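Local coordinates for protein carboxylesterase SOBER1 (Arabidopsis thaliana, PDB 6AVX) that hydrolyses short-chain carboxylic esters and phosphatidylcholine and dampens the plant hypersensitive response to the bacterial effector AvrBsT, at residues A[63-71]-A[163-172]. The protein carries 1 engineered substitution. Numbering follows the deposited sequence. Where two conformers were deposited one is given.
Sequences PELPLKVGS and RMVLFEAGQA. Engineered in segment 63-71: Leu67 (natural residue Phe).
Leu67 and Val165 pair their backbones in a single beta bridge, evidenced by two bonds: Leu67 N to Met164 O, 3.0 Å, and Leu166 N to Leu67 O, also 3.0 Å. The second is the straighter, 163° at the hydrogen. Leu67, an engineered residue, touches the other segment through CB, which lies 4.0 Å from Val165 CG1 and almost as near CG2, while its side chain also packs on Trp134. From Glu168, on helix 167-171, comes a side-chain bond: OE1 accepts Val69 N at 2.9 Å, on its anti side and 24° out of the carboxylate plane. Glu168 CG sits between its own backbone N and carbonyl carbon (chi1 63°), and the extended chain beyond carries the carboxylate across Val69. Val69 CG2 lies against that chain, 3.8 Å from Glu168 CG, and reaches Ala172 CB at 4.1 Å. Lys68 bends at its outer torsions; its NZ stays 4.6 Å from Glu168 OE1, too far for a salt bridge. Ser71 OG donates to Pro66 O on an in-plane lone pair, tying the end of the type II turn Lys68-Ser71 back to the residue before Leu67. Asp162 OD1 accepts Met164 N and Val165 N, and Val165 packs on Ser108 and His194, with Asp162 the probable charge-relay residues. In this alpha/beta hydrolase fold, backbone pairing and one carboxylate thus join the loop between strand 54-57 and helix 75-94 to the segment that follows Asp162, and Lys68 may modestly favour the charged form of Glu168.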
loop_
_atom_site.group_PDB
_atom_site.type_symbol
_atom_site.label_atom_id
_atom_site.label_comp_id
_atom_site.label_asym_id
_atom_site.label_seq_id
_atom_site.Cartn_x
_atom_site.Cartn_y
_atom_site.Cartn_z
ATOM N N PRO A 63 -16.222 4.281 -3.529
ATOM C CA PRO A 63 -17.634 4.699 -3.517
ATOM C C PRO A 63 -17.937 5.855 -2.588
ATOM O O PRO A 63 -18.812 6.668 -2.906
ATOM C CB PRO A 63 -18.381 3.430 -3.075
ATOM C CG PRO A 63 -17.468 2.305 -3.387
ATOM C CD PRO A 63 -16.070 2.847 -3.227
ATOM N N GLU A 64 -17.242 5.965 -1.462
ATOM C CA GLU A 64 -17.705 6.815 -0.381
ATOM C C GLU A 64 -16.528 7.306 0.428
ATOM O O GLU A 64 -15.513 6.617 0.579
ATOM C CB GLU A 64 -18.614 6.059 0.595
ATOM C CG GLU A 64 -20.075 6.033 0.221
ATOM C CD GLU A 64 -20.974 5.793 1.423
ATOM O OE1 GLU A 64 -20.450 5.697 2.555
ATOM O OE2 GLU A 64 -22.206 5.701 1.236
ATOM N N LEU A 65 -16.703 8.494 0.982
ATOM C CA LEU A 65 -15.805 8.984 1.995
ATOM C C LEU A 65 -16.652 9.382 3.210
ATOM O O LEU A 65 -17.812 9.797 3.067
ATOM C CB LEU A 65 -14.992 10.158 1.460
ATOM C CG LEU A 65 -14.224 9.879 0.158
ATOM C CD1 LEU A 65 -13.769 11.179 -0.495
ATOM C CD2 LEU A 65 -13.035 8.947 0.357
ATOM N N PRO A 66 -16.088 9.241 4.413
ATOM C CA PRO A 66 -14.719 8.762 4.622
ATOM C C PRO A 66 -14.675 7.259 4.592
ATOM O O PRO A 66 -15.718 6.602 4.672
ATOM C CB PRO A 66 -14.401 9.248 6.031
ATOM C CG PRO A 66 -15.745 9.216 6.736
ATOM C CD PRO A 66 -16.741 9.628 5.679
ATOM N N LEU A 67 -13.488 6.697 4.474
ATOM C CA LEU A 67 -13.350 5.261 4.621
ATOM C C LEU A 67 -13.442 4.954 6.105
ATOM O O LEU A 67 -12.833 5.637 6.937
ATOM C CB LEU A 67 -12.029 4.760 4.039
ATOM C CG LEU A 67 -11.951 4.538 2.517
ATOM C CD1 LEU A 67 -12.844 3.389 2.081
ATOM C CD2 LEU A 67 -12.288 5.790 1.755
ATOM N N LYS A 68 -14.255 3.962 6.433
ATOM C CA LYS A 68 -14.551 3.612 7.806
ATOM C C LYS A 68 -14.704 2.111 7.857
ATOM O O LYS A 68 -14.658 1.419 6.834
ATOM C CB LYS A 68 -15.852 4.263 8.288
ATOM C CG LYS A 68 -15.626 5.576 8.969
ATOM C CD LYS A 68 -16.907 6.222 9.484
ATOM C CE LYS A 68 -17.521 5.453 10.642
ATOM N NZ LYS A 68 -18.936 5.105 10.353
ATOM N N VAL A 69 -14.843 1.602 9.075
ATOM C CA VAL A 69 -15.300 0.235 9.220
ATOM C C VAL A 69 -16.721 0.192 8.682
ATOM O O VAL A 69 -17.588 0.959 9.118
ATOM C CB VAL A 69 -15.217 -0.212 10.680
ATOM C CG1 VAL A 69 -15.682 -1.660 10.812
ATOM C CG2 VAL A 69 -13.794 -0.051 11.218
ATOM N N GLY A 70 -16.949 -0.657 7.691
ATOM C CA GLY A 70 -18.257 -0.794 7.089
ATOM C C GLY A 70 -18.520 0.114 5.914
ATOM O O GLY A 70 -19.652 0.140 5.413
ATOM N N SER A 71 -17.523 0.864 5.456
ATOM C CA SER A 71 -17.712 1.698 4.282
ATOM C C SER A 71 -17.731 0.818 3.031
ATOM O O SER A 71 -17.009 -0.182 2.963
ATOM C CB SER A 71 -16.582 2.725 4.176
ATOM O OG SER A 71 -16.637 3.657 5.244
ATOM N N ARG A 163 -9.451 11.931 9.527
ATOM C CA ARG A 163 -10.893 11.983 9.312
ATOM C C ARG A 163 -11.264 11.704 7.868
ATOM O O ARG A 163 -12.435 11.826 7.496
ATOM C CB ARG A 163 -11.468 13.327 9.768
ATOM C CG ARG A 163 -11.254 13.580 11.261
ATOM C CD ARG A 163 -12.129 14.703 11.803
ATOM N NE ARG A 163 -13.549 14.502 11.492
ATOM C CZ ARG A 163 -14.368 15.430 10.995
ATOM N NH1 ARG A 163 -13.947 16.668 10.777
ATOM N NH2 ARG A 163 -15.632 15.124 10.741
ATOM N N MET A 164 -10.292 11.312 7.051
ATOM C CA MET A 164 -10.574 10.921 5.683
ATOM C C MET A 164 -10.565 9.418 5.506
ATOM O O MET A 164 -11.463 8.881 4.851
ATOM C CB MET A 164 -9.593 11.586 4.729
ATOM C CG MET A 164 -9.813 13.068 4.724
ATOM S SD MET A 164 -8.591 13.974 3.803
ATOM C CE MET A 164 -8.839 13.297 2.159
ATOM N N VAL A 165 -9.596 8.748 6.094
ATOM C CA VAL A 165 -9.585 7.303 6.253
ATOM C C VAL A 165 -9.444 7.115 7.752
ATOM O O VAL A 165 -8.368 7.321 8.320
ATOM C CB VAL A 165 -8.440 6.637 5.489
ATOM C CG1 VAL A 165 -8.450 5.133 5.754
ATOM C CG2 VAL A 165 -8.561 6.921 4.001
ATOM N N LEU A 166 -10.563 6.830 8.418
ATOM C CA LEU A 166 -10.576 6.845 9.867
ATOM C C LEU A 166 -9.565 5.866 10.431
ATOM O O LEU A 166 -9.335 4.789 9.883
ATOM C CB LEU A 166 -11.954 6.479 10.418
ATOM C CG LEU A 166 -13.131 7.376 10.074
ATOM C CD1 LEU A 166 -14.114 7.276 11.217
ATOM C CD2 LEU A 166 -12.772 8.808 9.855
ATOM N N PHE A 167 -8.977 6.246 11.553
ATOM C CA PHE A 167 -8.019 5.383 12.233
ATOM C C PHE A 167 -8.602 3.991 12.467
ATOM O O PHE A 167 -7.896 2.980 12.334
ATOM C CB PHE A 167 -7.610 6.062 13.545
ATOM C CG PHE A 167 -6.525 5.350 14.311
ATOM C CD1 PHE A 167 -5.209 5.371 13.880
ATOM C CD2 PHE A 167 -6.816 4.696 15.502
ATOM C CE1 PHE A 167 -4.212 4.746 14.596
ATOM C CE2 PHE A 167 -5.817 4.059 16.224
ATOM C CZ PHE A 167 -4.514 4.090 15.770
ATOM N N GLU A 168 -9.900 3.910 12.772
ATOM C CA GLU A 168 -10.529 2.607 12.990
ATOM C C GLU A 168 -10.484 1.725 11.743
ATOM O O GLU A 168 -10.464 0.492 11.857
ATOM C CB GLU A 168 -11.980 2.773 13.448
ATOM C CG GLU A 168 -12.883 3.461 12.429
ATOM C CD GLU A 168 -14.358 3.176 12.665
ATOM O OE1 GLU A 168 -15.092 2.948 11.677
ATOM O OE2 GLU A 168 -14.779 3.169 13.841
ATOM N N ALA A 169 -10.496 2.317 10.549
ATOM C CA ALA A 169 -10.352 1.522 9.337
ATOM C C ALA A 169 -8.970 0.903 9.244
ATOM O O ALA A 169 -8.819 -0.197 8.699
ATOM C CB ALA A 169 -10.624 2.373 8.102
ATOM N N GLY A 170 -7.951 1.590 9.762
ATOM C CA GLY A 170 -6.625 1.009 9.814
ATOM C C GLY A 170 -6.532 -0.069 10.873
ATOM O O GLY A 170 -6.000 -1.154 10.626
ATOM N N GLN A 171 -7.076 0.198 12.060
ATOM C CA GLN A 171 -7.084 -0.815 13.108
ATOM C C GLN A 171 -7.796 -2.083 12.657
ATOM O O GLN A 171 -7.397 -3.182 13.046
ATOM C CB GLN A 171 -7.769 -0.268 14.355
ATOM C CG GLN A 171 -7.023 0.859 15.054
ATOM C CD GLN A 171 -7.803 1.390 16.248
ATOM O OE1 GLN A 171 -8.929 1.874 16.109
ATOM N NE2 GLN A 171 -7.212 1.282 17.431
ATOM N N ALA A 172 -8.824 -1.957 11.817
ATOM C CA ALA A 172 -9.562 -3.125 11.338
ATOM C C ALA A 172 -8.698 -4.058 10.510
ATOM O O ALA A 172 -9.041 -5.240 10.358
ATOM C CB ALA A 172 -10.754 -2.684 10.493
#